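Local atomic coordinates of pesticidal crystal protein Cry2Aa (Bacillus thuringiensis serovar kurstaki, PDB entry 1I5P), a protein that promotes colloidosmotic lysis by binding to midgut epithelial cells of dipteran and lepidopteran insect larvae. Residues 170-178 with 244-252; 529-540 with 597-608. All coordinates share one frame; numbering follows the deposited sequence.

Contact 1. Residues 170-178 with 244-252; sequences QLLLLPLFA and FRTYMFLNV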
loop_
_atom_site.group_PDB
_atom_site.type_symbol
_atom_site.label_atom_id
_atom_site.label_comp_id
_atom_site.label_asym_id
_atom_site.label_seq_id
_atom_site.Cartn_x
_atom_site.Cartn_y
_atom_site.Cartn_z
ATOM N N GLN A 170 17.230 -0.428 -16.181
ATOM C CA GLN A 170 16.901 0.150 -14.882
ATOM C C GLN A 170 15.599 -0.360 -14.275
ATOM O O GLN A 170 15.555 -0.646 -13.081
ATOM C CB GLN A 170 16.878 1.678 -14.967
ATOM C CG GLN A 170 18.153 2.272 -15.554
ATOM C CD GLN A 170 18.353 3.722 -15.175
ATOM O OE1 GLN A 170 17.439 4.538 -15.291
ATOM N NE2 GLN A 170 19.558 4.054 -14.716
ATOM N N LEU A 171 14.548 -0.488 -15.079
ATOM C CA LEU A 171 13.275 -0.974 -14.547
ATOM C C LEU A 171 13.364 -2.454 -14.199
ATOM O O LEU A 171 12.844 -2.897 -13.175
ATOM C CB LEU A 171 12.138 -0.771 -15.551
ATOM C CG LEU A 171 10.750 -1.180 -15.036
ATOM C CD1 LEU A 171 10.256 -0.140 -14.014
ATOM C CD2 LEU A 171 9.771 -1.279 -16.197
ATOM N N LEU A 172 14.022 -3.218 -15.062
ATOM C CA LEU A 172 14.171 -4.648 -14.842
ATOM C C LEU A 172 14.961 -4.960 -13.575
ATOM O O LEU A 172 14.686 -5.943 -12.888
ATOM C CB LEU A 172 14.856 -5.288 -16.053
ATOM C CG LEU A 172 15.082 -6.800 -15.989
ATOM C CD1 LEU A 172 13.822 -7.486 -15.478
ATOM C CD2 LEU A 172 15.458 -7.318 -17.376
ATOM N N LEU A 173 15.934 -4.110 -13.270
ATOM C CA LEU A 173 16.779 -4.287 -12.102
ATOM C C LEU A 173 16.256 -3.557 -10.867
ATOM O O LEU A 173 16.786 -3.725 -9.771
ATOM C CB LEU A 173 18.191 -3.789 -12.414
ATOM C CG LEU A 173 18.957 -4.542 -13.506
ATOM C CD1 LEU A 173 20.205 -3.766 -13.902
ATOM C CD2 LEU A 173 19.331 -5.927 -12.990
ATOM N N LEU A 174 15.212 -2.752 -11.039
ATOM C CA LEU A 174 14.671 -1.979 -9.921
ATOM C C LEU A 174 14.381 -2.811 -8.655
ATOM O O LEU A 174 14.724 -2.386 -7.550
ATOM C CB LEU A 174 13.424 -1.207 -10.359
ATOM C CG LEU A 174 13.056 0.008 -9.493
ATOM C CD1 LEU A 174 14.244 0.977 -9.401
ATOM C CD2 LEU A 174 11.838 0.713 -10.078
ATOM N N PRO A 175 13.759 -3.995 -8.795
ATOM C CA PRO A 175 13.483 -4.804 -7.603
ATOM C C PRO A 175 14.785 -5.140 -6.884
ATOM O O PRO A 175 14.881 -5.018 -5.671
ATOM C CB PRO A 175 12.781 -6.035 -8.178
ATOM C CG PRO A 175 12.040 -5.459 -9.337
ATOM C CD PRO A 175 13.107 -4.585 -9.976
ATOM N N LEU A 176 15.797 -5.544 -7.640
ATOM C CA LEU A 176 17.090 -5.879 -7.043
ATOM C C LEU A 176 17.716 -4.648 -6.401
ATOM O O LEU A 176 18.236 -4.717 -5.289
ATOM C CB LEU A 176 18.042 -6.448 -8.100
ATOM C CG LEU A 176 17.756 -7.837 -8.684
ATOM C CD1 LEU A 176 18.968 -8.296 -9.491
ATOM C CD2 LEU A 176 17.475 -8.838 -7.564
ATOM N N PHE A 177 17.668 -3.518 -7.098
ATOM C CA PHE A 177 18.243 -2.300 -6.548
ATOM C C PHE A 177 17.544 -1.928 -5.243
ATOM O O PHE A 177 18.183 -1.494 -4.286
ATOM C CB PHE A 177 18.134 -1.135 -7.538
ATOM C CG PHE A 177 18.547 0.186 -6.946
ATOM C CD1 PHE A 177 19.893 0.496 -6.776
ATOM C CD2 PHE A 177 17.588 1.074 -6.465
ATOM C CE1 PHE A 177 20.279 1.667 -6.131
ATOM C CE2 PHE A 177 17.963 2.247 -5.818
ATOM C CZ PHE A 177 19.314 2.544 -5.650
ATOM N N ALA A 178 16.229 -2.104 -5.205
ATOM C CA ALA A 178 15.463 -1.790 -4.003
ATOM C C ALA A 178 15.952 -2.642 -2.841
ATOM O O ALA A 178 16.138 -2.141 -1.734
ATOM C CB ALA A 178 13.985 -2.038 -4.243
ATOM N N PHE A 244 1.027 -4.279 -13.072
ATOM C CA PHE A 244 2.329 -3.667 -13.248
ATOM C C PHE A 244 2.618 -2.855 -11.991
ATOM O O PHE A 244 3.724 -2.889 -11.459
ATOM C CB PHE A 244 2.335 -2.740 -14.466
ATOM C CG PHE A 244 3.640 -2.014 -14.671
ATOM C CD1 PHE A 244 4.745 -2.675 -15.196
ATOM C CD2 PHE A 244 3.770 -0.675 -14.317
ATOM C CE1 PHE A 244 5.959 -2.014 -15.373
ATOM C CE2 PHE A 244 4.981 -0.001 -14.487
ATOM C CZ PHE A 244 6.079 -0.674 -15.014
ATOM N N ARG A 245 1.609 -2.122 -11.523
ATOM C CA ARG A 245 1.752 -1.294 -10.328
ATOM C C ARG A 245 1.959 -2.157 -9.090
ATOM O O ARG A 245 2.844 -1.894 -8.278
ATOM C CB ARG A 245 0.513 -0.412 -10.126
ATOM C CG ARG A 245 0.509 0.354 -8.804
ATOM C CD ARG A 245 -0.712 1.250 -8.681
ATOM N NE ARG A 245 -0.759 1.926 -7.388
ATOM C CZ ARG A 245 -0.981 1.314 -6.227
ATOM N NH1 ARG A 245 -1.183 0.004 -6.184
ATOM N NH2 ARG A 245 -0.990 2.017 -5.104
ATOM N N THR A 246 1.129 -3.185 -8.955
ATOM C CA THR A 246 1.222 -4.086 -7.819
ATOM C C THR A 246 2.604 -4.705 -7.736
ATOM O O THR A 246 3.228 -4.710 -6.671
ATOM C CB THR A 246 0.176 -5.206 -7.916
ATOM O OG1 THR A 246 -1.125 -4.651 -7.682
ATOM C CG2 THR A 246 0.456 -6.301 -6.899
ATOM N N TYR A 247 3.081 -5.217 -8.866
ATOM C CA TYR A 247 4.389 -5.844 -8.916
ATOM C C TYR A 247 5.467 -4.890 -8.396
ATOM O O TYR A 247 6.270 -5.259 -7.540
ATOM C CB TYR A 247 4.729 -6.274 -10.349
ATOM C CG TYR A 247 5.923 -7.196 -10.407
ATOM C CD1 TYR A 247 5.762 -8.586 -10.451
ATOM C CD2 TYR A 247 7.219 -6.686 -10.342
ATOM C CE1 TYR A 247 6.867 -9.441 -10.423
ATOM C CE2 TYR A 247 8.326 -7.530 -10.310
ATOM C CZ TYR A 247 8.143 -8.902 -10.348
ATOM O OH TYR A 247 9.244 -9.732 -10.277
ATOM N N MET A 248 5.481 -3.663 -8.908
ATOM C CA MET A 248 6.471 -2.670 -8.485
ATOM C C MET A 248 6.253 -2.152 -7.063
ATOM O O MET A 248 7.210 -1.833 -6.355
ATOM C CB MET A 248 6.495 -1.498 -9.470
ATOM C CG MET A 248 7.066 -1.855 -10.847
ATOM S SD MET A 248 8.779 -2.454 -10.758
ATOM C CE MET A 248 8.871 -3.523 -12.223
ATOM N N PHE A 249 5.002 -2.067 -6.628
ATOM C CA PHE A 249 4.751 -1.590 -5.276
ATOM C C PHE A 249 5.211 -2.621 -4.242
ATOM O O PHE A 249 5.722 -2.263 -3.185
ATOM C CB PHE A 249 3.272 -1.248 -5.095
ATOM C CG PHE A 249 2.976 0.216 -5.276
ATOM C CD1 PHE A 249 3.087 0.814 -6.529
ATOM C CD2 PHE A 249 2.649 1.013 -4.181
ATOM C CE1 PHE A 249 2.875 2.178 -6.693
ATOM C CE2 PHE A 249 2.433 2.385 -4.331
ATOM C CZ PHE A 249 2.548 2.970 -5.591
ATOM N N LEU A 250 5.053 -3.902 -4.555
ATOM C CA LEU A 250 5.473 -4.955 -3.635
ATOM C C LEU A 250 6.983 -5.177 -3.662
ATOM O O LEU A 250 7.594 -5.464 -2.631
ATOM C CB LEU A 250 4.765 -6.267 -3.974
ATOM C CG LEU A 250 3.298 -6.374 -3.547
ATOM C CD1 LEU A 250 2.701 -7.666 -4.081
ATOM C CD2 LEU A 250 3.208 -6.328 -2.029
ATOM N N ASN A 251 7.573 -5.031 -4.847
ATOM C CA ASN A 251 9.004 -5.229 -5.052
ATOM C C ASN A 251 9.850 -3.994 -4.809
ATOM O O ASN A 251 11.049 -4.101 -4.543
ATOM C CB ASN A 251 9.272 -5.689 -6.488
ATOM C CG ASN A 251 9.197 -7.181 -6.646
ATOM O OD1 ASN A 251 10.149 -7.894 -6.329
ATOM N ND2 ASN A 251 8.061 -7.669 -7.133
ATOM N N VAL A 252 9.234 -2.822 -4.910
ATOM C CA VAL A 252 9.983 -1.587 -4.766
ATOM C C VAL A 252 9.447 -0.498 -3.842
ATOM O O VAL A 252 10.149 -0.049 -2.942
ATOM C CB VAL A 252 10.208 -0.943 -6.162
ATOM C CG1 VAL A 252 10.984 0.366 -6.024
ATOM C CG2 VAL A 252 10.949 -1.922 -7.075
HETATM O O HOH W 1 12.421 -6.461 -4.481
#
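Val252 faces Leu174 and Pro175 where helix 170-193 packs against helix 238-259, the short segments running 33° apart with axes 9.0 Å from each other at closest approach. Its CG2 methyl does most of the touching: it lies 3.7 Å from Leu174 CG, the two side chains crossing at about a right angle, and also meets Pro175 and the CB of Ala178. Beside it, Asn251 crosses the Pro175 ring at a slant, its CB near Pro175 CB and CG and its OD1 3.7 Å from Pro175 CB. Ala178, small enough to let the backbone in, sets its CB 3.6 Å from Asn251 O.

At the other end of the interface Leu171, with CG anti to the backbone N (chi1 -177°), divides its branches between two partners. CD2 meets the edge of the Phe244 ring in its plane, 3.9 Å from CZ, while CD1 touches Met248 CE.

A second shell positions Asn251. Its amide turns back on its own helix, ND2 donating to Tyr247 O at 3.0 Å, and this carbonyl also accepts from Asn251 N on the opposite face of its plane. Helix 170-193 is kinked at Pro175, whose nitrogen has no hydrogen to give to the turn before; near the kink a water lies 3.1 Å from Pro175 O and 2.7 Å from Asn251 O, within hydrogen-bonding reach of both backbones.

The contact is buried in the helical bundle of the N-terminal domain. Helix 88-101 covers Pro175 with Ile93 and Thr97, and the Tyr247 hydroxyl is hydrogen-bonded to that of Thr97, whereas helix 202-232 packs on Leu171 through Ala230 and on Met248 through Tyr227.

Contact 2. Residues 529-540 with 597-608; sequences NTTARYTLRGNG and ASDNTNVTLDIN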
loop_
_atom_site.group_PDB
_atom_site.type_symbol
_atom_site.label_atom_id
_atom_site.label_comp_id
_atom_site.label_asym_id
_atom_site.label_seq_id
_atom_site.Cartn_x
_atom_site.Cartn_y
_atom_site.Cartn_z
ATOM N N ASN A 529 -8.694 27.097 3.903
ATOM C CA ASN A 529 -9.575 26.887 5.047
ATOM C C ASN A 529 -10.351 25.571 4.981
ATOM O O ASN A 529 -11.557 25.513 5.253
ATOM C CB ASN A 529 -10.547 28.058 5.200
ATOM C CG ASN A 529 -11.227 28.069 6.554
ATOM O OD1 ASN A 529 -10.744 27.455 7.510
ATOM N ND2 ASN A 529 -12.343 28.780 6.651
ATOM N N THR A 530 -9.645 24.507 4.616
ATOM C CA THR A 530 -10.246 23.186 4.555
ATOM C C THR A 530 -9.843 22.475 5.838
ATOM O O THR A 530 -8.686 22.528 6.253
ATOM C CB THR A 530 -9.725 22.374 3.346
ATOM O OG1 THR A 530 -10.121 23.017 2.127
ATOM C CG2 THR A 530 -10.288 20.957 3.371
ATOM N N THR A 531 -10.806 21.823 6.475
ATOM C CA THR A 531 -10.543 21.102 7.706
ATOM C C THR A 531 -10.826 19.623 7.522
ATOM O O THR A 531 -11.881 19.240 7.014
ATOM C CB THR A 531 -11.413 21.624 8.868
ATOM O OG1 THR A 531 -11.016 22.961 9.197
ATOM C CG2 THR A 531 -11.257 20.734 10.093
ATOM N N ALA A 532 -9.864 18.804 7.928
ATOM C CA ALA A 532 -9.986 17.360 7.847
ATOM C C ALA A 532 -9.977 16.827 9.277
ATOM O O ALA A 532 -9.016 17.036 10.022
ATOM C CB ALA A 532 -8.815 16.768 7.052
ATOM N N ARG A 533 -11.055 16.159 9.669
ATOM C CA ARG A 533 -11.136 15.607 11.010
ATOM C C ARG A 533 -10.849 14.116 11.035
ATOM O O ARG A 533 -11.324 13.368 10.184
ATOM C CB ARG A 533 -12.517 15.848 11.624
ATOM C CG ARG A 533 -12.788 14.943 12.832
ATOM C CD ARG A 533 -13.988 15.383 13.637
ATOM N NE ARG A 533 -13.745 16.665 14.290
ATOM C CZ ARG A 533 -14.609 17.262 15.103
ATOM N NH1 ARG A 533 -15.780 16.694 15.364
ATOM N NH2 ARG A 533 -14.296 18.421 15.666
ATOM N N TYR A 534 -10.083 13.697 12.035
ATOM C CA TYR A 534 -9.738 12.297 12.228
ATOM C C TYR A 534 -10.095 11.911 13.655
ATOM O O TYR A 534 -10.017 12.733 14.569
ATOM C CB TYR A 534 -8.246 12.073 11.983
ATOM C CG TYR A 534 -7.815 12.487 10.600
ATOM C CD1 TYR A 534 -7.540 13.817 10.306
ATOM C CD2 TYR A 534 -7.753 11.557 9.566
ATOM C CE1 TYR A 534 -7.221 14.220 9.012
ATOM C CE2 TYR A 534 -7.433 11.948 8.267
ATOM C CZ TYR A 534 -7.173 13.280 8.000
ATOM O OH TYR A 534 -6.902 13.674 6.714
ATOM N N THR A 535 -10.499 10.660 13.839
ATOM C CA THR A 535 -10.869 10.174 15.161
ATOM C C THR A 535 -10.097 8.910 15.504
ATOM O O THR A 535 -10.011 7.976 14.699
ATOM C CB THR A 535 -12.376 9.886 15.243
ATOM O OG1 THR A 535 -13.099 11.044 14.817
ATOM C CG2 THR A 535 -12.780 9.549 16.682
ATOM N N LEU A 536 -9.547 8.881 16.710
ATOM C CA LEU A 536 -8.767 7.739 17.148
ATOM C C LEU A 536 -9.129 7.316 18.570
ATOM O O LEU A 536 -9.596 8.127 19.378
ATOM C CB LEU A 536 -7.278 8.086 17.067
ATOM C CG LEU A 536 -6.775 9.147 18.046
ATOM C CD1 LEU A 536 -6.199 8.446 19.263
ATOM C CD2 LEU A 536 -5.707 10.017 17.400
ATOM N N ARG A 537 -8.900 6.038 18.865
ATOM C CA ARG A 537 -9.174 5.475 20.178
ATOM C C ARG A 537 -7.859 5.533 20.954
ATOM O O ARG A 537 -6.934 4.768 20.670
ATOM C CB ARG A 537 -9.638 4.022 20.032
ATOM C CG ARG A 537 -10.114 3.378 21.323
ATOM C CD ARG A 537 -11.406 4.010 21.790
ATOM N NE ARG A 537 -11.923 3.386 23.001
ATOM C CZ ARG A 537 -13.090 3.696 23.556
ATOM N NH1 ARG A 537 -13.862 4.622 23.003
ATOM N NH2 ARG A 537 -13.478 3.085 24.664
ATOM N N GLY A 538 -7.776 6.444 21.922
ATOM C CA GLY A 538 -6.556 6.599 22.695
ATOM C C GLY A 538 -6.153 5.447 23.599
ATOM O O GLY A 538 -6.956 4.566 23.920
ATOM N N ASN A 539 -4.895 5.463 24.021
ATOM C CA ASN A 539 -4.362 4.429 24.893
ATOM C C ASN A 539 -3.798 5.057 26.164
ATOM O O ASN A 539 -3.125 4.391 26.948
ATOM C CB ASN A 539 -3.264 3.656 24.166
ATOM C CG ASN A 539 -2.180 4.565 23.633
ATOM O OD1 ASN A 539 -2.175 5.766 23.912
ATOM N ND2 ASN A 539 -1.250 3.999 22.863
ATOM N N GLY A 540 -4.063 6.346 26.355
ATOM C CA GLY A 540 -3.588 7.033 27.541
ATOM C C GLY A 540 -2.161 7.543 27.473
ATOM O O GLY A 540 -1.646 8.067 28.455
ATOM N N ALA A 597 -3.245 10.935 23.832
ATOM C CA ALA A 597 -4.209 10.013 23.236
ATOM C C ALA A 597 -5.047 9.441 24.380
ATOM O O ALA A 597 -4.898 8.274 24.750
ATOM C CB ALA A 597 -3.485 8.890 22.497
ATOM N N SER A 598 -5.916 10.285 24.937
ATOM C CA SER A 598 -6.794 9.923 26.049
ATOM C C SER A 598 -7.216 8.454 26.018
ATOM O O SER A 598 -7.727 7.969 25.010
ATOM C CB SER A 598 -8.033 10.819 26.032
ATOM O OG SER A 598 -7.656 12.185 25.950
ATOM N N ASP A 599 -7.006 7.752 27.131
ATOM C CA ASP A 599 -7.337 6.330 27.229
ATOM C C ASP A 599 -8.836 6.038 27.104
ATOM O O ASP A 599 -9.668 6.794 27.603
ATOM C CB ASP A 599 -6.821 5.767 28.551
ATOM C CG ASP A 599 -6.428 4.306 28.450
ATOM O OD1 ASP A 599 -6.817 3.642 27.465
ATOM O OD2 ASP A 599 -5.727 3.821 29.362
ATOM N N ASN A 600 -9.166 4.932 26.439
ATOM C CA ASN A 600 -10.561 4.527 26.234
ATOM C C ASN A 600 -11.438 5.703 25.831
ATOM O O ASN A 600 -12.595 5.802 26.247
ATOM C CB ASN A 600 -11.131 3.892 27.503
ATOM C CG ASN A 600 -10.586 2.505 27.750
ATOM O OD1 ASN A 600 -9.421 2.342 28.113
ATOM N ND2 ASN A 600 -11.424 1.493 27.544
ATOM N N THR A 601 -10.891 6.585 25.006
ATOM C CA THR A 601 -11.629 7.758 24.575
ATOM C C THR A 601 -11.475 7.994 23.080
ATOM O O THR A 601 -10.393 7.805 22.527
ATOM C CB THR A 601 -11.122 9.008 25.330
ATOM O OG1 THR A 601 -11.034 8.722 26.733
ATOM C CG2 THR A 601 -12.060 10.176 25.122
ATOM N N ASN A 602 -12.558 8.391 22.419
ATOM C CA ASN A 602 -12.487 8.685 20.992
ATOM C C ASN A 602 -12.020 10.135 20.851
ATOM O O ASN A 602 -12.801 11.068 20.999
ATOM C CB ASN A 602 -13.853 8.510 20.324
ATOM C CG ASN A 602 -14.317 7.066 20.305
ATOM O OD1 ASN A 602 -13.515 6.136 20.377
ATOM N ND2 ASN A 602 -15.624 6.875 20.186
ATOM N N VAL A 603 -10.735 10.305 20.570
ATOM C CA VAL A 603 -10.134 11.621 20.424
ATOM C C VAL A 603 -10.248 12.147 18.999
ATOM O O VAL A 603 -9.982 11.426 18.042
ATOM C CB VAL A 603 -8.649 11.569 20.806
ATOM C CG1 VAL A 603 -8.053 12.957 20.778
ATOM C CG2 VAL A 603 -8.499 10.924 22.173
ATOM N N THR A 604 -10.648 13.408 18.859
ATOM C CA THR A 604 -10.767 14.003 17.535
ATOM C C THR A 604 -9.536 14.854 17.247
ATOM O O THR A 604 -9.033 15.561 18.120
ATOM C CB THR A 604 -12.020 14.903 17.407
ATOM O OG1 THR A 604 -11.910 16.007 18.312
ATOM C CG2 THR A 604 -13.281 14.116 17.714
ATOM N N LEU A 605 -9.048 14.762 16.017
ATOM C CA LEU A 605 -7.889 15.523 15.583
ATOM C C LEU A 605 -8.321 16.351 14.389
ATOM O O LEU A 605 -8.602 15.800 13.322
ATOM C CB LEU A 605 -6.751 14.585 15.164
ATOM C CG LEU A 605 -5.606 15.214 14.357
ATOM C CD1 LEU A 605 -4.873 16.243 15.206
ATOM C CD2 LEU A 605 -4.646 14.125 13.891
ATOM N N ASP A 606 -8.394 17.665 14.563
ATOM C CA ASP A 606 -8.794 18.536 13.466
ATOM C C ASP A 606 -7.586 19.220 12.856
ATOM O O ASP A 606 -6.811 19.878 13.545
ATOM C CB ASP A 606 -9.802 19.586 13.945
ATOM C CG ASP A 606 -11.118 18.976 14.375
ATOM O OD1 ASP A 606 -11.585 18.034 13.701
ATOM O OD2 ASP A 606 -11.692 19.446 15.384
ATOM N N ILE A 607 -7.424 19.031 11.554
ATOM C CA ILE A 607 -6.318 19.630 10.828
ATOM C C ILE A 607 -6.870 20.648 9.835
ATOM O O ILE A 607 -7.477 20.284 8.825
ATOM C CB ILE A 607 -5.502 18.551 10.078
ATOM C CG1 ILE A 607 -4.985 17.505 11.077
ATOM C CG2 ILE A 607 -4.342 19.192 9.346
ATOM C CD1 ILE A 607 -4.140 16.392 10.459
ATOM N N ASN A 608 -6.670 21.927 10.139
ATOM C CA ASN A 608 -7.144 23.004 9.282
ATOM C C ASN A 608 -5.988 23.633 8.523
ATOM O O ASN A 608 -4.961 23.981 9.101
ATOM C CB ASN A 608 -7.876 24.060 10.112
ATOM C CG ASN A 608 -8.230 25.297 9.303
ATOM O OD1 ASN A 608 -7.410 26.200 9.133
ATOM N ND2 ASN A 608 -9.450 25.335 8.788
#
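Leu536 and Val603 lie side by side on one face of an antiparallel strand pair, Leu536 CG 4.1 Å from Val603 CB, and the ridge they make is extended by Ala597, whose CB meets Leu536 CD1. Along the same face Tyr534 meets Leu605 through the CB atoms, with the ring edge at Leu605 O, and is crossed by Ile607; Ile607 CD1 is 4.0 Å from Tyr534 CE1. Strand 617-626 packs on this apolar surface through Leu619, Ile622 and Phe624, as between the layers of the lectin-like sandwich.

The other face is polar. Arg533 turns its chain at chi3 (-67°) to lie alongside Asp606, and its NE and NH2 grip one carboxylate oxygen each, at 2.6 Å to OD1 and 2.8 Å to OD2, nearly coplanar and on syn lone pairs; Thr604 CB sits over one guanidinium face. Next along, Asn602 CB rests against Thr535 CG2. The Asn600-Thr601 backbone fills the space under the Arg537 guanidinium, while NH1 donates to Asn602 OD1 from above the carbonyl plane. At the opposite end of the strand pair, beyond the Arg533-Asp606 bridge, Asn608 ND2 fits between Asn529 OD1 and Thr531 OG1, using both hydrogens in nearly straight bonds.

Where the strands end, Gly538 leaves room for two carbonyls, its CA 2.9 Å from Ser598 O and 3.1 Å from Ala597 O; Gly540 N donates to the latter.

Paired backbone bonds from Ala532-Ile607 to Leu536-Val603 hold the register. The chemistry is thus divided between a buried oily face and a partly exposed one, where the two-pronged salt bridge probably favours an ionised Asp606 and restrains the Arg533 guanidinium.

Overall arrangement
After seven earlier helices the chain enters helix 170-193, and contact 1 closes a largely helical excursion of 65 residues when 244-252 returns to it. The chain then passes through the middle domain, whose sheets lie between the two contacts in sequence, before contact 2 opens at 529-540 and closes a helix-free excursion of 56 residues, mostly strand, at 597-608. The two loops follow one another, neither nested nor crossed. Contact 1 joins helices within the N-terminal bundle; contact 2 joins neighbouring strands of the C-terminal sandwich. They lie on opposite sides of the chain's centre, their own centres about 36 Å apart and their nearest atoms about 18 Å, without touching.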